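Local coordinates for protein mannose-6-phosphate isomerase (Helicobacter pylori, PDB 2QH5) that probably makes GDP-mannose from mannose 1-phosphate and GTP, its N-terminal nucleotidyltransferase domain being the part present here, at residues F198-A206 / I246-K256; N92-M100 / I209-L220. All coordinates share one frame; numbering follows the deposited sequence.

In the fold
Helix 195-205 joins two neighbouring interfaces in the nucleotidyltransferase domain, a GT-A-type fold built round a mixed sheet. In contact 1 it meets helix 246-251 and the turn that leads into strand 257-261; in contact 2 the helix that follows it in the chain, 207-216, lies across helix 90-99. The centres of the two contacts are about 15 Å apart, yet their side chains meet directly: Phe-198 CZ packs on Ile-94 CG2 at 3.5 Å, and Leu-202 CD2 on Ala-95 CB at 3.6 Å. Lys-203 also touches Leu-210. The four segments alternate along the chain, so the consecutive helices 195-205 and 207-216 tie together parts of the domain distant in sequence.

Contact 1. Residues F198-A206 / I246-K256; sequences FLDELKKHA and IDIALMQQSHK
A knob-into-hole site holds the contact together: the side chain of Leu-250 enters a hole formed by Phe-198, Glu-201, Leu-202 and His-205. Its two methyls divide the work. CD1 rests on the backbone of helix 195-205, 3.5 Å from Glu-201 O, whereas CD2 reaches Phe-198 CE2 at 3.6 Å. The Phe-198 ring, brought toward helix 246-251 with CG anti to the backbone N (chi1 172°), also receives Ile-246 CD1 at its edge, 3.6 Å from CE2, and stacks with Phe-193 of strand 184-194. In this nucleotidyltransferase domain the short helical segments 198-205 and 246-251 cross at 82°, nearly perpendicular, and Leu-138 of strand 138-144 packs beside both.

A polar flank adjoins this apolar core. Glu-201 bends at chi2 and sends its carboxylate to the turn after helix 246-251, where Ser-254 OG donates to Glu-201 OE2 at 2.5 Å, on the anti side and out of the carboxylate plane. Ser-254 OG in turn accepts from Lys-256 N at 3.2 Å, closing an ST turn that fixes its position. Glu-201 OE1 forms salt bridges with Lys-204 NZ, at 2.9 Å, and more loosely with Lys-256 NZ, at 3.5 Å, so that two ammonium groups gather round one carboxylate and probably stabilise its negative charge. One water links OE1 to Lys-256 NZ, a second OE2 to His-255 N. Further along, the His-205 ring lies with one face over Gln-253 O, the CB of Lys-204 on the opposite face.

Contact 2. Residues N92-M100 / I209-L220; sequences NAIALSALM and ILKGCERAFESL
Cys-213 is the knob of a helix-helix interface, its side chain seated among Asn-92, Ala-95, Leu-96 and Leu-99 of helix 90-99. The two short helical segments cross at -55°, their axes 9.6 Å apart at closest approach. With chi1 at -82° the thiol lies beside its own backbone N and points into the facing helix, bringing Cys-213 SG to 3.8 Å from Ala-95 CB and 3.4 Å from Asn-92 OD1. The amide of Asn-92 is held from the other end, since ND2 donates to Lys-88 O and Glu-242 O. Leu-96 and Leu-99 close round the cysteine by their methyl ends: Leu-96 CD2 comes within 3.6 Å of Cys-213 O, and Leu-99 CD1 approaches the same carbonyl. Asn-92, Ala-95, Leu-96 and Cys-213 are buried, with Leu-233 of strand 230-233 packed against Leu-96.

Toward the C-terminal ends of the segments the packing becomes more open, and Leu-99, Met-100, Phe-217 and Leu-220 are all partly exposed. Here the Phe-217 ring is met on two sides. Leu-99 CB stands over one face, 4.2 Å from the centroid, in a CH-pi contact, while Met-100 CG meets the ring edge at 3.6 Å from Phe-217 CE2. The Met-100 chain continues past the ring, bending at chi3, and its CE ends 3.9 Å from Leu-220 CD1. Glu-214 borders this side too, through its CG, near Leu-99 CD2. Because the two segments share no hydrogen bond, their association rests mainly on packing: the thiol fills a hole and the Phe-217 face takes a CH-pi contact.

Contact 1. Residues F198-A206 / I246-K256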
loop_
_atom_site.group_PDB
_atom_site.type_symbol
_atom_site.label_atom_id
_atom_site.label_comp_id
_atom_site.label_asym_id
_atom_site.label_seq_id
_atom_site.Cartn_x
_atom_site.Cartn_y
_atom_site.Cartn_z
ATOM N N PHE A 198 9.134 -8.385 4.560
ATOM C CA PHE A 198 9.143 -7.429 3.452
ATOM C C PHE A 198 10.559 -6.905 3.180
ATOM O O PHE A 198 11.000 -6.880 2.032
ATOM C CB PHE A 198 8.200 -6.247 3.675
ATOM C CG PHE A 198 8.352 -5.175 2.635
ATOM C CD1 PHE A 198 9.183 -4.087 2.851
ATOM C CD2 PHE A 198 7.708 -5.288 1.409
ATOM C CE1 PHE A 198 9.350 -3.121 1.891
ATOM C CE2 PHE A 198 7.869 -4.319 0.436
ATOM C CZ PHE A 198 8.694 -3.233 0.672
ATOM N N LEU A 199 11.258 -6.484 4.233
ATOM C CA LEU A 199 12.605 -5.947 4.070
ATOM C C LEU A 199 13.619 -7.012 3.664
ATOM O O LEU A 199 14.627 -6.698 3.026
ATOM C CB LEU A 199 13.057 -5.202 5.331
ATOM C CG LEU A 199 12.231 -3.950 5.661
ATOM C CD1 LEU A 199 12.505 -3.457 7.074
ATOM C CD2 LEU A 199 12.449 -2.838 4.635
ATOM N N ASP A 200 13.350 -8.266 4.030
ATOM C CA ASP A 200 14.209 -9.385 3.641
ATOM C C ASP A 200 14.022 -9.711 2.168
ATOM O O ASP A 200 14.992 -9.956 1.450
ATOM C CB ASP A 200 13.913 -10.618 4.490
ATOM C CG ASP A 200 14.477 -10.511 5.894
ATOM O OD1 ASP A 200 14.180 -11.400 6.725
ATOM O OD2 ASP A 200 15.215 -9.541 6.170
ATOM N N GLU A 201 12.767 -9.707 1.723
ATOM C CA GLU A 201 12.444 -9.943 0.319
ATOM C C GLU A 201 12.983 -8.837 -0.567
ATOM O O GLU A 201 13.439 -9.099 -1.681
ATOM C CB GLU A 201 10.936 -10.076 0.122
ATOM C CG GLU A 201 10.377 -11.440 0.514
ATOM C CD GLU A 201 10.904 -12.559 -0.365
ATOM O OE1 GLU A 201 11.696 -13.377 0.155
ATOM O OE2 GLU A 201 10.543 -12.610 -1.574
ATOM N N LEU A 202 12.935 -7.603 -0.073
ATOM C CA LEU A 202 13.500 -6.482 -0.811
ATOM C C LEU A 202 15.022 -6.609 -0.890
ATOM O O LEU A 202 15.600 -6.326 -1.925
ATOM C CB LEU A 202 13.085 -5.136 -0.205
ATOM C CG LEU A 202 13.086 -3.896 -1.115
ATOM C CD1 LEU A 202 12.226 -4.050 -2.361
ATOM C CD2 LEU A 202 12.586 -2.728 -0.328
ATOM N N LYS A 203 15.664 -7.059 0.188
ATOM C CA LYS A 203 17.111 -7.289 0.155
ATOM C C LYS A 203 17.492 -8.266 -0.959
ATOM O O LYS A 203 18.388 -7.983 -1.757
ATOM C CB LYS A 203 17.619 -7.796 1.503
ATOM C CG LYS A 203 19.110 -7.569 1.730
ATOM C CD LYS A 203 19.456 -7.707 3.212
ATOM C CE LYS A 203 20.958 -7.577 3.457
ATOM N NZ LYS A 203 21.686 -8.851 3.143
ATOM N N LYS A 204 16.787 -9.396 -1.014
ATOM C CA LYS A 204 16.994 -10.418 -2.032
ATOM C C LYS A 204 16.801 -9.913 -3.457
ATOM O O LYS A 204 17.622 -10.186 -4.332
ATOM C CB LYS A 204 16.048 -11.604 -1.813
ATOM C CG LYS A 204 16.489 -12.599 -0.743
ATOM C CD LYS A 204 16.164 -14.054 -1.139
ATOM C CE LYS A 204 14.702 -14.436 -0.896
ATOM N NZ LYS A 204 14.341 -14.490 0.555
ATOM N N HIS A 205 15.714 -9.185 -3.691
ATOM C CA HIS A 205 15.252 -8.967 -5.057
ATOM C C HIS A 205 15.490 -7.574 -5.616
ATOM O O HIS A 205 15.657 -7.415 -6.829
ATOM C CB HIS A 205 13.792 -9.404 -5.199
ATOM C CG HIS A 205 13.619 -10.887 -5.110
ATOM N ND1 HIS A 205 13.054 -11.509 -4.017
ATOM C CD2 HIS A 205 13.987 -11.878 -5.958
ATOM C CE1 HIS A 205 13.059 -12.816 -4.205
ATOM N NE2 HIS A 205 13.620 -13.066 -5.374
ATOM N N ALA A 206 15.510 -6.574 -4.738
ATOM C CA ALA A 206 15.885 -5.219 -5.131
ATOM C C ALA A 206 16.845 -4.620 -4.104
ATOM O O ALA A 206 16.488 -3.676 -3.388
ATOM C CB ALA A 206 14.647 -4.353 -5.298
ATOM N N ILE A 246 6.379 -1.059 -6.363
ATOM C CA ILE A 246 6.589 -2.304 -5.625
ATOM C C ILE A 246 6.331 -3.534 -6.509
ATOM O O ILE A 246 6.970 -4.582 -6.348
ATOM C CB ILE A 246 5.737 -2.336 -4.337
ATOM C CG1 ILE A 246 6.177 -3.472 -3.418
ATOM C CG2 ILE A 246 4.260 -2.411 -4.664
ATOM C CD1 ILE A 246 7.637 -3.382 -3.008
ATOM N N ASP A 247 5.422 -3.366 -7.467
ATOM C CA ASP A 247 5.039 -4.419 -8.385
ATOM C C ASP A 247 6.204 -4.791 -9.274
ATOM O O ASP A 247 6.408 -5.959 -9.559
ATOM C CB ASP A 247 3.841 -3.990 -9.231
ATOM C CG ASP A 247 2.730 -3.361 -8.400
ATOM O OD1 ASP A 247 2.898 -2.209 -7.935
ATOM O OD2 ASP A 247 1.680 -4.012 -8.226
ATOM N N ILE A 248 6.976 -3.795 -9.695
ATOM C CA ILE A 248 8.142 -4.031 -10.545
ATOM C C ILE A 248 9.336 -4.490 -9.708
ATOM O O ILE A 248 10.009 -5.465 -10.052
ATOM C CB ILE A 248 8.488 -2.768 -11.381
ATOM C CG1 ILE A 248 7.405 -2.522 -12.439
ATOM C CG2 ILE A 248 9.860 -2.895 -12.043
ATOM C CD1 ILE A 248 7.352 -1.097 -12.974
ATOM N N ALA A 249 9.568 -3.793 -8.595
ATOM C CA ALA A 249 10.709 -4.046 -7.707
ATOM C C ALA A 249 10.717 -5.430 -7.080
ATOM O O ALA A 249 11.773 -6.066 -6.963
ATOM C CB ALA A 249 10.763 -2.990 -6.604
ATOM N N LEU A 250 9.541 -5.893 -6.674
ATOM C CA LEU A 250 9.467 -7.043 -5.784
ATOM C C LEU A 250 8.446 -8.094 -6.191
ATOM O O LEU A 250 8.759 -9.285 -6.223
ATOM C CB LEU A 250 9.187 -6.567 -4.359
ATOM C CG LEU A 250 9.100 -7.601 -3.240
ATOM C CD1 LEU A 250 10.376 -8.430 -3.141
ATOM C CD2 LEU A 250 8.806 -6.886 -1.936
ATOM N N MET A 251 7.234 -7.649 -6.500
ATOM C CA MET A 251 6.129 -8.569 -6.750
ATOM C C MET A 251 6.303 -9.404 -8.022
ATOM O O MET A 251 5.716 -10.468 -8.147
ATOM C CB MET A 251 4.786 -7.827 -6.752
ATOM C CG MET A 251 4.516 -7.024 -5.488
ATOM S SD MET A 251 4.421 -8.045 -4.004
ATOM C CE MET A 251 4.559 -6.834 -2.701
ATOM N N GLN A 252 7.127 -8.947 -8.955
ATOM C CA GLN A 252 7.396 -9.737 -10.157
ATOM C C GLN A 252 8.527 -10.756 -9.958
ATOM O O GLN A 252 8.854 -11.518 -10.873
ATOM C CB GLN A 252 7.699 -8.829 -11.351
ATOM C CG GLN A 252 6.470 -8.161 -11.941
ATOM C CD GLN A 252 6.715 -7.589 -13.326
ATOM O OE1 GLN A 252 5.770 -7.308 -14.064
ATOM N NE2 GLN A 252 7.985 -7.414 -13.688
ATOM N N GLN A 253 9.120 -10.778 -8.767
ATOM C CA GLN A 253 10.280 -11.630 -8.525
ATOM C C GLN A 253 10.200 -12.438 -7.250
ATOM O O GLN A 253 10.980 -13.371 -7.065
ATOM C CB GLN A 253 11.553 -10.793 -8.504
ATOM C CG GLN A 253 12.107 -10.527 -9.876
ATOM C CD GLN A 253 12.350 -9.066 -10.102
ATOM O OE1 GLN A 253 11.786 -8.472 -11.020
ATOM N NE2 GLN A 253 13.174 -8.461 -9.251
ATOM N N SER A 254 9.278 -12.075 -6.365
ATOM C CA SER A 254 9.154 -12.769 -5.087
ATOM C C SER A 254 8.528 -14.171 -5.229
ATOM O O SER A 254 7.517 -14.365 -5.928
ATOM C CB SER A 254 8.370 -11.923 -4.080
ATOM O OG SER A 254 8.323 -12.566 -2.819
ATOM N N HIS A 255 9.150 -15.137 -4.560
ATOM C CA HIS A 255 8.642 -16.499 -4.524
ATOM C C HIS A 255 7.618 -16.692 -3.400
ATOM O O HIS A 255 7.039 -17.771 -3.270
ATOM C CB HIS A 255 9.795 -17.492 -4.354
ATOM C CG HIS A 255 10.767 -17.495 -5.492
ATOM N ND1 HIS A 255 10.456 -17.992 -6.739
ATOM C CD2 HIS A 255 12.052 -17.071 -5.566
ATOM C CE1 HIS A 255 11.504 -17.869 -7.535
ATOM N NE2 HIS A 255 12.485 -17.312 -6.848
ATOM N N LYS A 256 7.394 -15.645 -2.605
ATOM C CA LYS A 256 6.592 -15.741 -1.384
ATOM C C LYS A 256 5.249 -15.016 -1.438
ATOM O O LYS A 256 4.807 -14.450 -0.441
ATOM C CB LYS A 256 7.410 -15.250 -0.199
ATOM C CG LYS A 256 8.686 -16.029 -0.033
ATOM C CD LYS A 256 9.435 -15.688 1.230
ATOM C CE LYS A 256 10.644 -16.609 1.350
ATOM N NZ LYS A 256 11.620 -16.145 2.361
HETATM O O HOH W 1 12.272 -13.313 2.597
HETATM O O HOH W 2 11.501 -15.063 -2.687
#

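Contact 2. Residues N92-M100 / I209-L220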
loop_
_atom_site.group_PDB
_atom_site.type_symbol
_atom_site.label_atom_id
_atom_site.label_comp_id
_atom_site.label_asym_id
_atom_site.label_seq_id
_atom_site.Cartn_x
_atom_site.Cartn_y
_atom_site.Cartn_z
ATOM N N ASN A 92 9.527 2.647 -2.695
ATOM C CA ASN A 92 10.258 3.499 -1.774
ATOM C C ASN A 92 9.395 3.933 -0.598
ATOM O O ASN A 92 9.876 3.990 0.520
ATOM C CB ASN A 92 10.860 4.703 -2.511
ATOM C CG ASN A 92 11.898 4.292 -3.566
ATOM O OD1 ASN A 92 12.942 3.719 -3.243
ATOM N ND2 ASN A 92 11.606 4.583 -4.831
ATOM N N ALA A 93 8.119 4.213 -0.840
ATOM C CA ALA A 93 7.225 4.641 0.235
ATOM C C ALA A 93 6.977 3.498 1.206
ATOM O O ALA A 93 6.921 3.714 2.418
ATOM C CB ALA A 93 5.924 5.148 -0.319
ATOM N N ILE A 94 6.858 2.283 0.663
ATOM C CA ILE A 94 6.646 1.088 1.471
ATOM C C ILE A 94 7.902 0.692 2.246
ATOM O O ILE A 94 7.825 0.467 3.456
ATOM C CB ILE A 94 6.078 -0.088 0.646
ATOM C CG1 ILE A 94 4.720 0.304 0.052
ATOM C CG2 ILE A 94 5.886 -1.316 1.517
ATOM C CD1 ILE A 94 4.253 -0.592 -1.073
ATOM N N ALA A 95 9.050 0.639 1.570
ATOM C CA ALA A 95 10.317 0.330 2.248
ATOM C C ALA A 95 10.639 1.294 3.381
ATOM O O ALA A 95 11.126 0.869 4.434
ATOM C CB ALA A 95 11.457 0.284 1.268
ATOM N N LEU A 96 10.355 2.579 3.173
ATOM C CA LEU A 96 10.566 3.601 4.203
ATOM C C LEU A 96 9.667 3.357 5.408
ATOM O O LEU A 96 10.146 3.335 6.546
ATOM C CB LEU A 96 10.417 5.026 3.630
ATOM C CG LEU A 96 11.549 5.488 2.671
ATOM C CD1 LEU A 96 11.199 6.734 1.855
ATOM C CD2 LEU A 96 12.892 5.687 3.379
ATOM N N SER A 97 8.379 3.138 5.150
ATOM C CA SER A 97 7.379 2.780 6.180
ATOM C C SER A 97 7.738 1.545 7.000
ATOM O O SER A 97 7.508 1.508 8.212
ATOM C CB SER A 97 6.021 2.533 5.530
ATOM O OG SER A 97 5.675 3.594 4.660
ATOM N N ALA A 98 8.286 0.535 6.330
ATOM C CA ALA A 98 8.760 -0.678 6.985
ATOM C C ALA A 98 9.980 -0.401 7.867
ATOM O O ALA A 98 10.106 -0.970 8.948
ATOM C CB ALA A 98 9.080 -1.738 5.949
ATOM N N LEU A 99 10.867 0.486 7.414
ATOM C CA LEU A 99 12.035 0.883 8.200
ATOM C C LEU A 99 11.640 1.735 9.412
ATOM O O LEU A 99 12.357 1.762 10.405
ATOM C CB LEU A 99 13.071 1.623 7.342
ATOM C CG LEU A 99 13.795 0.896 6.191
ATOM C CD1 LEU A 99 14.519 1.904 5.341
ATOM C CD2 LEU A 99 14.764 -0.218 6.627
ATOM N N MET A 100 10.494 2.414 9.324
ATOM C CA MET A 100 9.925 3.141 10.463
ATOM C C MET A 100 9.135 2.218 11.390
ATOM O O MET A 100 8.431 2.690 12.283
ATOM C CB MET A 100 9.000 4.270 9.985
ATOM C CG MET A 100 9.703 5.492 9.436
ATOM S SD MET A 100 8.608 6.637 8.553
ATOM C CE MET A 100 9.480 6.612 6.999
ATOM N N ILE A 209 17.615 -0.875 -3.978
ATOM C CA ILE A 209 16.448 -0.063 -3.661
ATOM C C ILE A 209 16.290 -0.020 -2.148
ATOM O O ILE A 209 15.943 1.011 -1.576
ATOM C CB ILE A 209 15.198 -0.604 -4.389
ATOM C CG1 ILE A 209 15.381 -0.392 -5.892
ATOM C CG2 ILE A 209 13.904 0.045 -3.885
ATOM C CD1 ILE A 209 14.143 0.091 -6.592
ATOM N N LEU A 210 16.589 -1.141 -1.502
ATOM C CA LEU A 210 16.651 -1.194 -0.052
ATOM C C LEU A 210 17.813 -0.346 0.465
ATOM O O LEU A 210 17.670 0.364 1.459
ATOM C CB LEU A 210 16.768 -2.641 0.439
ATOM C CG LEU A 210 16.935 -2.807 1.954
ATOM C CD1 LEU A 210 15.697 -2.354 2.714
ATOM C CD2 LEU A 210 17.276 -4.226 2.305
ATOM N N LYS A 211 18.947 -0.423 -0.228
ATOM C CA LYS A 211 20.153 0.345 0.094
ATOM C C LYS A 211 19.868 1.843 0.091
ATOM O O LYS A 211 20.154 2.536 1.067
ATOM C CB LYS A 211 21.255 0.032 -0.926
ATOM C CG LYS A 211 22.675 0.249 -0.435
ATOM C CD LYS A 211 23.109 -0.862 0.521
ATOM C CE LYS A 211 24.400 -0.497 1.244
ATOM N NZ LYS A 211 24.624 -1.361 2.431
ATOM N N GLY A 212 19.289 2.322 -1.010
ATOM C CA GLY A 212 18.924 3.728 -1.168
ATOM C C GLY A 212 17.937 4.234 -0.134
ATOM O O GLY A 212 18.043 5.374 0.330
ATOM N N CYS A 213 16.972 3.391 0.228
ATOM C CA CYS A 213 16.024 3.728 1.288
ATOM C C CYS A 213 16.684 3.747 2.667
ATOM O O CYS A 213 16.329 4.568 3.503
ATOM C CB CYS A 213 14.835 2.767 1.283
ATOM S SG CYS A 213 13.582 3.189 0.085
ATOM N N GLU A 214 17.640 2.846 2.889
ATOM C CA GLU A 214 18.371 2.760 4.158
ATOM C C GLU A 214 19.184 4.019 4.464
ATOM O O GLU A 214 19.230 4.464 5.612
ATOM C CB GLU A 214 19.289 1.530 4.182
ATOM C CG GLU A 214 18.597 0.212 4.559
ATOM C CD GLU A 214 19.480 -1.019 4.334
ATOM O OE1 GLU A 214 20.362 -0.983 3.440
ATOM O OE2 GLU A 214 19.290 -2.027 5.056
ATOM N N ARG A 215 19.821 4.588 3.442
ATOM C CA ARG A 215 20.578 5.829 3.616
ATOM C C ARG A 215 19.683 7.068 3.622
ATOM O O ARG A 215 20.015 8.063 4.255
ATOM C CB ARG A 215 21.693 5.973 2.569
ATOM C CG ARG A 215 21.247 5.771 1.128
ATOM C CD ARG A 215 22.240 6.359 0.130
ATOM N NE ARG A 215 21.975 7.778 -0.109
ATOM C CZ ARG A 215 22.680 8.780 0.415
ATOM N NH1 ARG A 215 23.715 8.533 1.211
ATOM N NH2 ARG A 215 22.347 10.036 0.136
ATOM N N ALA A 216 18.559 7.011 2.910
ATOM C CA ALA A 216 17.598 8.110 2.919
ATOM C C ALA A 216 16.983 8.225 4.312
ATOM O O ALA A 216 16.880 9.316 4.866
ATOM C CB ALA A 216 16.526 7.897 1.871
ATOM N N PHE A 217 16.607 7.081 4.870
ATOM C CA PHE A 217 16.112 6.971 6.240
ATOM C C PHE A 217 17.077 7.584 7.275
ATOM O O PHE A 217 16.653 7.998 8.356
ATOM C CB PHE A 217 15.829 5.488 6.560
ATOM C CG PHE A 217 15.228 5.255 7.916
ATOM C CD1 PHE A 217 16.031 4.914 9.003
ATOM C CD2 PHE A 217 13.856 5.379 8.111
ATOM C CE1 PHE A 217 15.480 4.714 10.265
ATOM C CE2 PHE A 217 13.297 5.173 9.371
ATOM C CZ PHE A 217 14.111 4.840 10.448
ATOM N N GLU A 218 18.365 7.652 6.940
ATOM C CA GLU A 218 19.390 8.142 7.877
ATOM C C GLU A 218 19.268 9.632 8.172
ATOM O O GLU A 218 19.611 10.100 9.270
ATOM C CB GLU A 218 20.802 7.821 7.364
ATOM C CG GLU A 218 21.256 6.388 7.631
ATOM C CD GLU A 218 21.272 6.048 9.118
ATOM O OE1 GLU A 218 20.341 5.347 9.580
ATOM O OE2 GLU A 218 22.205 6.495 9.827
ATOM N N SER A 219 18.752 10.360 7.188
ATOM C CA SER A 219 18.637 11.805 7.248
ATOM C C SER A 219 17.219 12.250 7.591
ATOM O O SER A 219 16.841 13.389 7.311
ATOM C CB SER A 219 18.955 12.361 5.880
ATOM O OG SER A 219 17.868 12.050 5.024
ATOM N N LEU A 220 16.431 11.341 8.156
ATOM C CA LEU A 220 15.041 11.603 8.517
ATOM C C LEU A 220 15.014 12.500 9.739
ATOM O O LEU A 220 15.886 12.399 10.599
ATOM C CB LEU A 220 14.340 10.269 8.800
ATOM C CG LEU A 220 12.847 10.134 9.107
ATOM C CD1 LEU A 220 12.331 8.874 8.453
ATOM C CD2 LEU A 220 12.579 10.097 10.612
#